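Long-range contacts in alpha,alpha-trehalose-phosphate synthase (UDP-forming) (Burkholderia vietnamiensis, PDB 5TVG), which belongs to glycosyltransferase family 20 and adopts the GT-B fold, two Rossmann-like domains facing each other across a cleft, with uridine-5'-diphosphate bound in this structure: residues A[267-272]-A[357-362]; A[273-278]-A[309-314]; A[280-285]-A[414-419]. One frame throughout, in Å; residues are numbered along the deposited sequence.

All three contacts lie in the domain built on the six-stranded parallel sheet, and their first segments follow one another along the chain: strand 266-271 (contact 1), the loop after it (contact 2) and the start of helix 280-293 (contact 3). Contact 1 is buried, apolar packing of that strand under helix 352-361, with a magnesium ion at the helix end. Contact 2, partly buried, joins two loops beyond the sheet strands; it is dominated by charges, because its arginine and lysine grip the diphosphate. Contact 3, also partly buried, sets helix 280-293 against the start of helix 416-428, with mixed polar and apolar touches and a neighbouring subunit beside it. A salt bridge from D272 to R283 ties contact 1 to contact 3.

Contact 1 of 3, residues A[267-272]-A[357-362]; sequences LVMSVD and AFFRMS. With MG (magnesium ion), chain O.
S362 packs its CB against L267 and M269 while its backbone O binds a magnesium ion at 2.3 Å. R360 O, one residue before the helix ends, binds the same ion at 2.1 Å; Q385 and a water also bind the metal. The S362 hydroxyl turns back to F359 O, OG to O 2.6 Å, meeting the carbonyl at a C=O...O angle of 126° and tilted from its plane; Y381 OH is also hydrogen-bonded to this hydroxyl. A small residue suits the spot, since S362 CB sits only 3.5 Å from L267 O, with L267 CD2 leaning on the same carbon. The helix is part of the beta-alpha-beta crossover from strand 343-346 to strand 364-367, a Rossmann-like connection, and its last turn runs roughly antiparallel to strand 266-271, their axes at 149°. Alternate strand residues L267, M269 and V271 point to it. Unbranched and flexible, M269 serves two phenylalanines: its CG meets the ring edge of F359 at CD1, 3.8 Å away, and a bend at chi2 (79°) then carries CE to F358 CB, 3.6 Å off. Beyond this the F358 ring stacks edge-to-face with Y350 and packs on L338 of a second subunit. V271 crosses F359 at about a right angle, CG2 lying 3.7 Å from CE1, and the same valine lines the uridine-5'-diphosphate pocket.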
loop_
_atom_site.group_PDB
_atom_site.type_symbol
_atom_site.label_atom_id
_atom_site.label_comp_id
_atom_site.label_asym_id
_atom_site.label_seq_id
_atom_site.Cartn_x
_atom_site.Cartn_y
_atom_site.Cartn_z
ATOM N N LEU A 267 -24.452 22.357 11.609
ATOM C CA LEU A 267 -23.236 21.745 12.123
ATOM C C LEU A 267 -23.517 20.300 12.489
ATOM O O LEU A 267 -24.396 20.022 13.308
ATOM C CB LEU A 267 -22.718 22.527 13.328
ATOM C CG LEU A 267 -21.587 21.866 14.133
ATOM C CD1 LEU A 267 -20.312 21.698 13.237
ATOM C CD2 LEU A 267 -21.304 22.617 15.405
ATOM N N VAL A 268 -22.784 19.390 11.871
ATOM C CA VAL A 268 -22.756 17.991 12.259
ATOM C C VAL A 268 -21.451 17.787 13.011
ATOM O O VAL A 268 -20.376 18.149 12.513
ATOM C CB VAL A 268 -22.852 17.053 11.040
ATOM C CG1 VAL A 268 -22.805 15.592 11.491
ATOM C CG2 VAL A 268 -24.135 17.301 10.204
ATOM N N MET A 269 -21.551 17.269 14.225
ATOM C CA MET A 269 -20.443 17.183 15.160
ATOM C C MET A 269 -20.111 15.727 15.492
ATOM O O MET A 269 -21.004 14.944 15.836
ATOM C CB MET A 269 -20.800 17.956 16.435
ATOM C CG MET A 269 -19.635 18.137 17.269
ATOM S SD MET A 269 -18.577 19.461 16.715
ATOM C CE MET A 269 -17.232 18.954 17.766
ATOM N N SER A 270 -18.821 15.391 15.468
ATOM C CA SER A 270 -18.325 14.089 15.901
ATOM C C SER A 270 -17.089 14.299 16.758
ATOM O O SER A 270 -16.270 15.165 16.453
ATOM C CB SER A 270 -17.943 13.187 14.730
ATOM O OG SER A 270 -19.080 12.729 14.055
ATOM N N VAL A 271 -16.961 13.508 17.827
ATOM C CA VAL A 271 -15.750 13.446 18.653
ATOM C C VAL A 271 -15.430 11.973 18.889
ATOM O O VAL A 271 -16.275 11.233 19.423
ATOM C CB VAL A 271 -15.892 14.174 20.006
ATOM C CG1 VAL A 271 -14.613 13.943 20.844
ATOM C CG2 VAL A 271 -16.106 15.682 19.812
ATOM N N ASP A 272 -14.229 11.543 18.478
ATOM C CA ASP A 272 -13.830 10.140 18.580
ATOM C C ASP A 272 -12.313 10.054 18.697
ATOM O O ASP A 272 -11.610 10.749 17.966
ATOM C CB ASP A 272 -14.232 9.313 17.331
ATOM C CG ASP A 272 -15.713 9.398 16.989
ATOM O OD1 ASP A 272 -16.192 10.480 16.598
ATOM O OD2 ASP A 272 -16.402 8.355 17.072
ATOM N N ALA A 357 -19.822 22.379 24.861
ATOM C CA ALA A 357 -20.340 23.550 24.166
ATOM C C ALA A 357 -20.431 23.322 22.645
ATOM O O ALA A 357 -21.313 23.900 22.001
ATOM C CB ALA A 357 -19.496 24.786 24.488
ATOM N N PHE A 358 -19.524 22.517 22.056
ATOM C CA PHE A 358 -19.625 22.172 20.628
ATOM C C PHE A 358 -20.872 21.330 20.346
ATOM O O PHE A 358 -21.593 21.587 19.379
ATOM C CB PHE A 358 -18.381 21.404 20.146
ATOM C CG PHE A 358 -17.085 22.154 20.284
ATOM C CD1 PHE A 358 -17.050 23.537 20.289
ATOM C CD2 PHE A 358 -15.888 21.452 20.425
ATOM C CE1 PHE A 358 -15.847 24.222 20.427
ATOM C CE2 PHE A 358 -14.674 22.121 20.580
ATOM C CZ PHE A 358 -14.653 23.518 20.578
ATOM N N PHE A 359 -21.113 20.296 21.169
ATOM C CA PHE A 359 -22.298 19.448 21.024
ATOM C C PHE A 359 -23.576 20.278 21.065
ATOM O O PHE A 359 -24.474 20.098 20.234
ATOM C CB PHE A 359 -22.340 18.391 22.134
ATOM C CG PHE A 359 -21.247 17.356 22.044
ATOM C CD1 PHE A 359 -20.628 17.079 20.831
ATOM C CD2 PHE A 359 -20.792 16.709 23.208
ATOM C CE1 PHE A 359 -19.618 16.138 20.748
ATOM C CE2 PHE A 359 -19.789 15.766 23.140
ATOM C CZ PHE A 359 -19.192 15.469 21.906
ATOM N N ARG A 360 -23.683 21.189 22.040
ATOM C CA ARG A 360 -24.883 22.021 22.157
ATOM C C ARG A 360 -25.110 22.875 20.908
ATOM O O ARG A 360 -26.247 23.029 20.448
ATOM C CB ARG A 360 -24.756 22.912 23.378
ATOM C CG ARG A 360 -25.975 23.717 23.755
ATOM C CD ARG A 360 -25.704 24.337 25.144
ATOM N NE ARG A 360 -26.867 25.007 25.707
ATOM C CZ ARG A 360 -27.706 24.451 26.573
ATOM N NH1 ARG A 360 -27.512 23.194 26.983
ATOM N NH2 ARG A 360 -28.738 25.155 27.030
ATOM N N MET A 361 -24.041 23.470 20.375
ATOM C CA MET A 361 -24.166 24.337 19.207
ATOM C C MET A 361 -24.649 23.561 17.996
ATOM O O MET A 361 -25.365 24.117 17.165
ATOM C CB MET A 361 -22.828 25.036 18.904
ATOM C CG MET A 361 -22.893 26.122 17.800
ATOM S SD MET A 361 -21.206 26.629 17.289
ATOM C CE MET A 361 -20.363 26.216 18.811
ATOM N N SER A 362 -24.290 22.280 17.894
ATOM C CA SER A 362 -24.565 21.486 16.707
ATOM C C SER A 362 -26.036 21.115 16.586
ATOM O O SER A 362 -26.806 21.141 17.555
ATOM C CB SER A 362 -23.759 20.194 16.710
ATOM O OG SER A 362 -24.170 19.390 17.799
HETATM MG MG MG O . -27.564 21.621 19.644
HETATM O O HOH W 1 -29.688 22.346 18.423
#

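Contact 2 of 3, residues A[273-278]-A[309-314]; sequences RLDYSK and PTRSDV. With UDP (uridine-5'-diphosphate), chain I.
R273 lies against T310 and R311 where two loops meet, one following strand 266-271 and the other strand 301-306, at the nucleotide pocket of a GT-B fold. Its CB rests on T310, 4.1 Å from T310 CB. CG and then CD run past the ligand, CD coming within 3.5 Å of UDP O3B, and a bend at chi3 swings the guanidinium so that one edge faces the terminal phosphate. NE gives a nearly straight bond to UDP O3B (2.7 Å, 169°), and NH2 another to UDP O2B at 2.9 Å. The planar, five-hydrogen head of arginine suits this task, because NH1 still has two partners: T310 OG1 in the guanidinium plane at 3.3 Å, and D275 OD2, slightly tilted from it, at 3.0 Å. The latter bond, made through the anti lone pair of OD2, is a salt bridge; with the phosphate and threonine bonds it holds the head's rotation. Y317 also bonds to OD2. R311 lies over one face of the R273 group, the two planes 24° apart, and W95 makes a cation-pi contact with R311. The link from R311 to D275 is a long charge pair, 4.0 Å from R311 NH1 to D275 OD2, with no N-H aimed at the oxygen. K278 adds a second positive group at the diphosphate, its NZ bonding to UDP O3A and O2B and pairing with D372. D275 OD1 meanwhile accepts from S277 N in an Asx turn. L274, centre of an inverse gamma turn, presents its O to T310, whose CG2 touches it at 3.2 Å.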
loop_
_atom_site.group_PDB
_atom_site.type_symbol
_atom_site.label_atom_id
_atom_site.label_comp_id
_atom_site.label_asym_id
_atom_site.label_seq_id
_atom_site.Cartn_x
_atom_site.Cartn_y
_atom_site.Cartn_z
ATOM N N ARG A 273 -11.801 9.145 19.534
ATOM C CA ARG A 273 -10.411 8.711 19.330
ATOM C C ARG A 273 -10.289 8.122 17.921
ATOM O O ARG A 273 -11.248 7.600 17.347
ATOM C CB ARG A 273 -9.967 7.659 20.352
ATOM C CG ARG A 273 -9.782 8.118 21.824
ATOM C CD ARG A 273 -9.418 6.902 22.755
ATOM N NE ARG A 273 -10.452 5.862 22.666
ATOM C CZ ARG A 273 -10.306 4.689 22.034
ATOM N NH1 ARG A 273 -9.145 4.370 21.456
ATOM N NH2 ARG A 273 -11.343 3.839 21.959
ATOM N N LEU A 274 -9.113 8.252 17.334
ATOM C CA LEU A 274 -8.905 7.755 15.977
ATOM C C LEU A 274 -8.655 6.241 16.022
ATOM O O LEU A 274 -7.562 5.738 15.762
ATOM C CB LEU A 274 -7.783 8.535 15.309
ATOM C CG LEU A 274 -8.048 8.888 13.821
ATOM C CD1 LEU A 274 -6.935 9.783 13.290
ATOM C CD2 LEU A 274 -8.163 7.623 12.963
ATOM N N ASP A 275 -9.713 5.512 16.362
ATOM C CA ASP A 275 -9.697 4.062 16.516
ATOM C C ASP A 275 -10.457 3.430 15.358
ATOM O O ASP A 275 -11.432 4.006 14.860
ATOM C CB ASP A 275 -10.348 3.657 17.877
ATOM C CG ASP A 275 -9.960 2.258 18.333
ATOM O OD1 ASP A 275 -10.294 1.289 17.612
ATOM O OD2 ASP A 275 -9.317 2.123 19.423
ATOM N N TYR A 276 -10.031 2.239 14.921
ATOM C CA TYR A 276 -10.842 1.586 13.887
ATOM C C TYR A 276 -12.205 1.112 14.405
ATOM O O TYR A 276 -13.087 0.745 13.597
ATOM C CB TYR A 276 -10.081 0.423 13.253
ATOM C CG TYR A 276 -9.418 -0.511 14.255
ATOM C CD1 TYR A 276 -10.164 -1.480 14.941
ATOM C CD2 TYR A 276 -8.043 -0.469 14.467
ATOM C CE1 TYR A 276 -9.561 -2.356 15.819
ATOM C CE2 TYR A 276 -7.427 -1.342 15.353
ATOM C CZ TYR A 276 -8.189 -2.280 16.031
ATOM O OH TYR A 276 -7.581 -3.159 16.902
ATOM N N SER A 277 -12.401 1.087 15.722
ATOM C CA SER A 277 -13.723 0.726 16.224
ATOM C C SER A 277 -14.755 1.820 15.948
ATOM O O SER A 277 -15.958 1.554 16.012
ATOM C CB SER A 277 -13.636 0.468 17.726
ATOM O OG SER A 277 -13.350 1.689 18.387
ATOM N N LYS A 278 -14.314 3.043 15.646
ATOM C CA LYS A 278 -15.211 4.193 15.621
ATOM C C LYS A 278 -15.858 4.411 14.251
ATOM O O LYS A 278 -16.757 5.254 14.124
ATOM C CB LYS A 278 -14.447 5.444 16.096
ATOM C CG LYS A 278 -13.866 5.318 17.557
ATOM C CD LYS A 278 -14.981 5.253 18.675
ATOM C CE LYS A 278 -14.421 5.005 20.064
ATOM N NZ LYS A 278 -15.438 5.054 21.240
ATOM N N PRO A 309 -5.279 11.479 17.944
ATOM C CA PRO A 309 -4.611 10.195 17.728
ATOM C C PRO A 309 -4.542 9.381 19.007
ATOM O O PRO A 309 -4.576 9.908 20.116
ATOM C CB PRO A 309 -3.207 10.593 17.251
ATOM C CG PRO A 309 -3.389 11.963 16.689
ATOM C CD PRO A 309 -4.414 12.609 17.565
ATOM N N THR A 310 -4.430 8.068 18.822
ATOM C CA THR A 310 -4.526 7.095 19.895
ATOM C C THR A 310 -3.662 5.911 19.507
ATOM O O THR A 310 -3.650 5.520 18.344
ATOM C CB THR A 310 -6.007 6.668 20.049
ATOM O OG1 THR A 310 -6.147 5.677 21.062
ATOM C CG2 THR A 310 -6.512 6.101 18.715
ATOM N N ARG A 311 -2.931 5.353 20.465
ATOM C CA ARG A 311 -2.164 4.121 20.246
ATOM C C ARG A 311 -1.360 4.159 18.940
ATOM O O ARG A 311 -1.386 3.218 18.137
ATOM C CB ARG A 311 -3.111 2.911 20.279
ATOM C CG ARG A 311 -3.948 2.881 21.562
ATOM C CD ARG A 311 -5.164 1.938 21.511
ATOM N NE ARG A 311 -6.037 2.172 22.669
ATOM C CZ ARG A 311 -7.067 1.400 23.026
ATOM N NH1 ARG A 311 -7.368 0.304 22.338
ATOM N NH2 ARG A 311 -7.810 1.718 24.083
ATOM N N SER A 312 -0.649 5.273 18.722
ATOM C CA SER A 312 0.089 5.496 17.475
ATOM C C SER A 312 1.185 4.470 17.224
ATOM O O SER A 312 1.622 4.325 16.078
ATOM C CB SER A 312 0.759 6.876 17.468
ATOM O OG SER A 312 -0.205 7.892 17.627
ATOM N N ASP A 313 1.669 3.789 18.258
ATOM C CA ASP A 313 2.757 2.830 18.090
ATOM C C ASP A 313 2.261 1.428 17.765
ATOM O O ASP A 313 3.071 0.498 17.709
ATOM C CB ASP A 313 3.641 2.844 19.338
ATOM C CG ASP A 313 2.862 2.518 20.619
ATOM O OD1 ASP A 313 1.597 2.510 20.617
ATOM O OD2 ASP A 313 3.531 2.356 21.652
ATOM N N VAL A 314 0.955 1.270 17.540
ATOM C CA VAL A 314 0.351 0.038 17.044
ATOM C C VAL A 314 0.082 0.213 15.544
ATOM O O VAL A 314 -0.517 1.213 15.124
ATOM C CB VAL A 314 -0.938 -0.279 17.820
ATOM C CG1 VAL A 314 -1.563 -1.550 17.315
ATOM C CG2 VAL A 314 -0.648 -0.346 19.374
HETATM N N1 UDP I . -12.972 12.867 25.183
HETATM C C2 UDP I . -12.425 14.079 25.564
HETATM N N3 UDP I . -11.660 14.701 24.611
HETATM C C4 UDP I . -11.383 14.244 23.338
HETATM C C5 UDP I . -11.980 12.970 23.013
HETATM C C6 UDP I . -12.730 12.332 23.936
HETATM O O2 UDP I . -12.623 14.582 26.658
HETATM O O4 UDP I . -10.650 14.925 22.590
HETATM C "C1'" UDP I . -13.797 12.155 26.187
HETATM C "C2'" UDP I . -15.307 12.136 25.936
HETATM O "O2'" UDP I . -15.871 13.271 26.564
HETATM C "C3'" UDP I . -15.716 10.878 26.696
HETATM C "C4'" UDP I . -14.528 9.953 26.465
HETATM O "O4'" UDP I . -13.388 10.808 26.238
HETATM O "O3'" UDP I . -16.002 11.072 28.077
HETATM C "C5'" UDP I . -14.705 9.101 25.240
HETATM O "O5'" UDP I . -15.247 7.888 25.757
HETATM P PA UDP I . -16.209 6.996 24.903
HETATM O O1A UDP I . -16.880 6.083 25.869
HETATM O O2A UDP I . -17.098 7.839 24.003
HETATM O O3A UDP I . -15.236 6.156 23.957
HETATM P PB UDP I . -13.761 5.673 24.290
HETATM O O1B UDP I . -13.811 5.309 25.777
HETATM O O2B UDP I . -13.655 4.326 23.591
HETATM O O3B UDP I . -12.739 6.677 23.885
#

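Contact 3 of 3, residues A[280-285]-A[414-419]; sequences LVERFQ and YDHAQM
H416 lays its imidazole against E282 and Q285, where the start of helix 416-428 meets the first two turns of helix 280-293, a helix-to-helix contact in the Rossmann-like domain built on the six-stranded parallel sheet. With its CB directed at the facing helix and CG beside its own backbone N, the CE1-NE2 side of the ring is turned to both side chains. They meet it differently. E282 bends at chi2 (81°), which turns its carboxylate aside and leaves aliphatic carbon toward the ring: CG stands 3.5 Å from H416 NE2. The carboxylate itself is further off, OE1 being 5.4 Å from H416 NE2, so any charge attraction, should the histidine be protonated, would be modest. Q285, by contrast, stays extended beyond CG and brings its amide to the ring's rim. There OE1 lies near the imidazole plane, 3.3 Å from H416 CE1, the amide turned 59° from the ring; its NE2 is held by E327 of helix 315-335. The E282 carbonyl lies over one imidazole face, toward the rim. One turn on, M419 folds at both chi2 and chi3 (-74° for the latter), and this curl lets its terminal methyl approach backbone: CE is 3.9 Å from E282 O and 4.0 Å from R283 CA. A long, unbranched thioether suits such a reach. Just before H416, the N-cap residue D415 makes a salt bridge through OD2 to R109 of a third subunit. Its OD1 caps the helix, taking the hydrogen of Q418 N at 3.1 Å from above the carboxylate plane.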
loop_
_atom_site.group_PDB
_atom_site.type_symbol
_atom_site.label_atom_id
_atom_site.label_comp_id
_atom_site.label_asym_id
_atom_site.label_seq_id
_atom_site.Cartn_x
_atom_site.Cartn_y
_atom_site.Cartn_z
ATOM N N LEU A 280 -14.810 5.701 11.374
ATOM C CA LEU A 280 -14.667 7.053 10.837
ATOM C C LEU A 280 -14.700 7.079 9.295
ATOM O O LEU A 280 -15.211 8.034 8.701
ATOM C CB LEU A 280 -13.384 7.684 11.392
ATOM C CG LEU A 280 -13.366 7.723 12.950
ATOM C CD1 LEU A 280 -12.067 8.368 13.527
ATOM C CD2 LEU A 280 -14.581 8.415 13.516
ATOM N N VAL A 281 -14.149 6.066 8.628
ATOM C CA VAL A 281 -14.152 6.072 7.154
ATOM C C VAL A 281 -15.580 5.944 6.635
ATOM O O VAL A 281 -16.033 6.731 5.789
ATOM C CB VAL A 281 -13.251 4.950 6.588
ATOM C CG1 VAL A 281 -13.328 4.864 5.027
ATOM C CG2 VAL A 281 -11.833 5.119 7.056
ATOM N N GLU A 282 -16.315 4.952 7.146
ATOM C CA GLU A 282 -17.719 4.799 6.770
ATOM C C GLU A 282 -18.484 6.077 7.056
ATOM O O GLU A 282 -19.300 6.537 6.234
ATOM C CB GLU A 282 -18.341 3.626 7.534
ATOM C CG GLU A 282 -17.773 2.255 7.137
ATOM C CD GLU A 282 -16.462 1.929 7.802
ATOM O OE1 GLU A 282 -15.929 0.841 7.513
ATOM O OE2 GLU A 282 -15.961 2.740 8.617
ATOM N N ARG A 283 -18.157 6.707 8.179
ATOM C CA ARG A 283 -18.812 7.942 8.562
ATOM C C ARG A 283 -18.536 9.049 7.548
ATOM O O ARG A 283 -19.463 9.718 7.076
ATOM C CB ARG A 283 -18.341 8.338 9.958
ATOM C CG ARG A 283 -19.127 9.456 10.547
ATOM C CD ARG A 283 -18.600 9.852 11.924
ATOM N NE ARG A 283 -18.562 8.729 12.850
ATOM C CZ ARG A 283 -18.030 8.827 14.057
ATOM N NH1 ARG A 283 -18.008 7.764 14.863
ATOM N NH2 ARG A 283 -17.500 9.998 14.443
ATOM N N PHE A 284 -17.264 9.236 7.170
ATOM C CA PHE A 284 -16.927 10.261 6.182
ATOM C C PHE A 284 -17.601 9.968 4.841
ATOM O O PHE A 284 -18.173 10.861 4.211
ATOM C CB PHE A 284 -15.396 10.341 5.977
ATOM C CG PHE A 284 -14.656 11.070 7.062
ATOM C CD1 PHE A 284 -15.173 11.157 8.359
ATOM C CD2 PHE A 284 -13.418 11.641 6.795
ATOM C CE1 PHE A 284 -14.481 11.814 9.360
ATOM C CE2 PHE A 284 -12.708 12.299 7.793
ATOM C CZ PHE A 284 -13.229 12.387 9.084
ATOM N N GLN A 285 -17.490 8.730 4.365
ATOM C CA GLN A 285 -18.054 8.413 3.053
ATOM C C GLN A 285 -19.572 8.581 3.028
ATOM O O GLN A 285 -20.120 8.920 1.985
ATOM C CB GLN A 285 -17.641 7.002 2.629
ATOM C CG GLN A 285 -16.146 6.900 2.406
ATOM C CD GLN A 285 -15.674 5.490 2.174
ATOM O OE1 GLN A 285 -16.339 4.537 2.551
ATOM N NE2 GLN A 285 -14.499 5.348 1.565
ATOM N N TYR A 414 -22.554 -0.092 8.280
ATOM C CA TYR A 414 -22.210 -0.774 7.046
ATOM C C TYR A 414 -23.171 -0.444 5.908
ATOM O O TYR A 414 -22.970 -0.966 4.814
ATOM C CB TYR A 414 -22.170 -2.290 7.268
ATOM C CG TYR A 414 -21.076 -2.680 8.234
ATOM C CD1 TYR A 414 -19.753 -2.836 7.789
ATOM C CD2 TYR A 414 -21.340 -2.837 9.588
ATOM C CE1 TYR A 414 -18.751 -3.167 8.652
ATOM C CE2 TYR A 414 -20.340 -3.180 10.466
ATOM C CZ TYR A 414 -19.043 -3.328 9.990
ATOM O OH TYR A 414 -18.055 -3.673 10.866
ATOM N N ASP A 415 -24.197 0.381 6.149
ATOM C CA ASP A 415 -25.187 0.818 5.155
ATOM C C ASP A 415 -25.076 2.339 4.994
ATOM O O ASP A 415 -25.770 3.099 5.683
ATOM C CB ASP A 415 -26.611 0.385 5.611
ATOM C CG ASP A 415 -27.694 0.690 4.578
ATOM O OD1 ASP A 415 -27.429 1.369 3.553
ATOM O OD2 ASP A 415 -28.828 0.229 4.803
ATOM N N HIS A 416 -24.204 2.767 4.075
ATOM C CA HIS A 416 -23.921 4.190 3.868
ATOM C C HIS A 416 -25.161 4.954 3.424
ATOM O O HIS A 416 -25.382 6.100 3.844
ATOM C CB HIS A 416 -22.801 4.350 2.833
ATOM C CG HIS A 416 -21.481 3.806 3.290
ATOM N ND1 HIS A 416 -20.321 3.937 2.550
ATOM C CD2 HIS A 416 -21.140 3.127 4.415
ATOM C CE1 HIS A 416 -19.322 3.361 3.193
ATOM N NE2 HIS A 416 -19.788 2.872 4.335
ATOM N N ALA A 417 -25.997 4.333 2.584
ATOM C CA ALA A 417 -27.211 5.014 2.146
ATOM C C ALA A 417 -28.123 5.282 3.330
ATOM O O ALA A 417 -28.669 6.385 3.464
ATOM C CB ALA A 417 -27.947 4.206 1.055
ATOM N N GLN A 418 -28.271 4.310 4.236
ATOM C CA GLN A 418 -29.094 4.579 5.412
ATOM C C GLN A 418 -28.497 5.710 6.255
ATOM O O GLN A 418 -29.233 6.564 6.790
ATOM C CB GLN A 418 -29.264 3.322 6.274
ATOM C CG GLN A 418 -30.273 3.528 7.441
ATOM C CD GLN A 418 -30.201 2.455 8.552
ATOM O OE1 GLN A 418 -29.193 1.762 8.704
ATOM N NE2 GLN A 418 -31.298 2.305 9.313
ATOM N N MET A 419 -27.165 5.724 6.414
ATOM C CA MET A 419 -26.541 6.776 7.225
ATOM C C MET A 419 -26.732 8.150 6.593
ATOM O O MET A 419 -27.027 9.126 7.293
ATOM C CB MET A 419 -25.046 6.483 7.412
ATOM C CG MET A 419 -24.767 5.213 8.206
ATOM S SD MET A 419 -23.644 5.455 9.604
ATOM C CE MET A 419 -22.019 5.648 8.811
#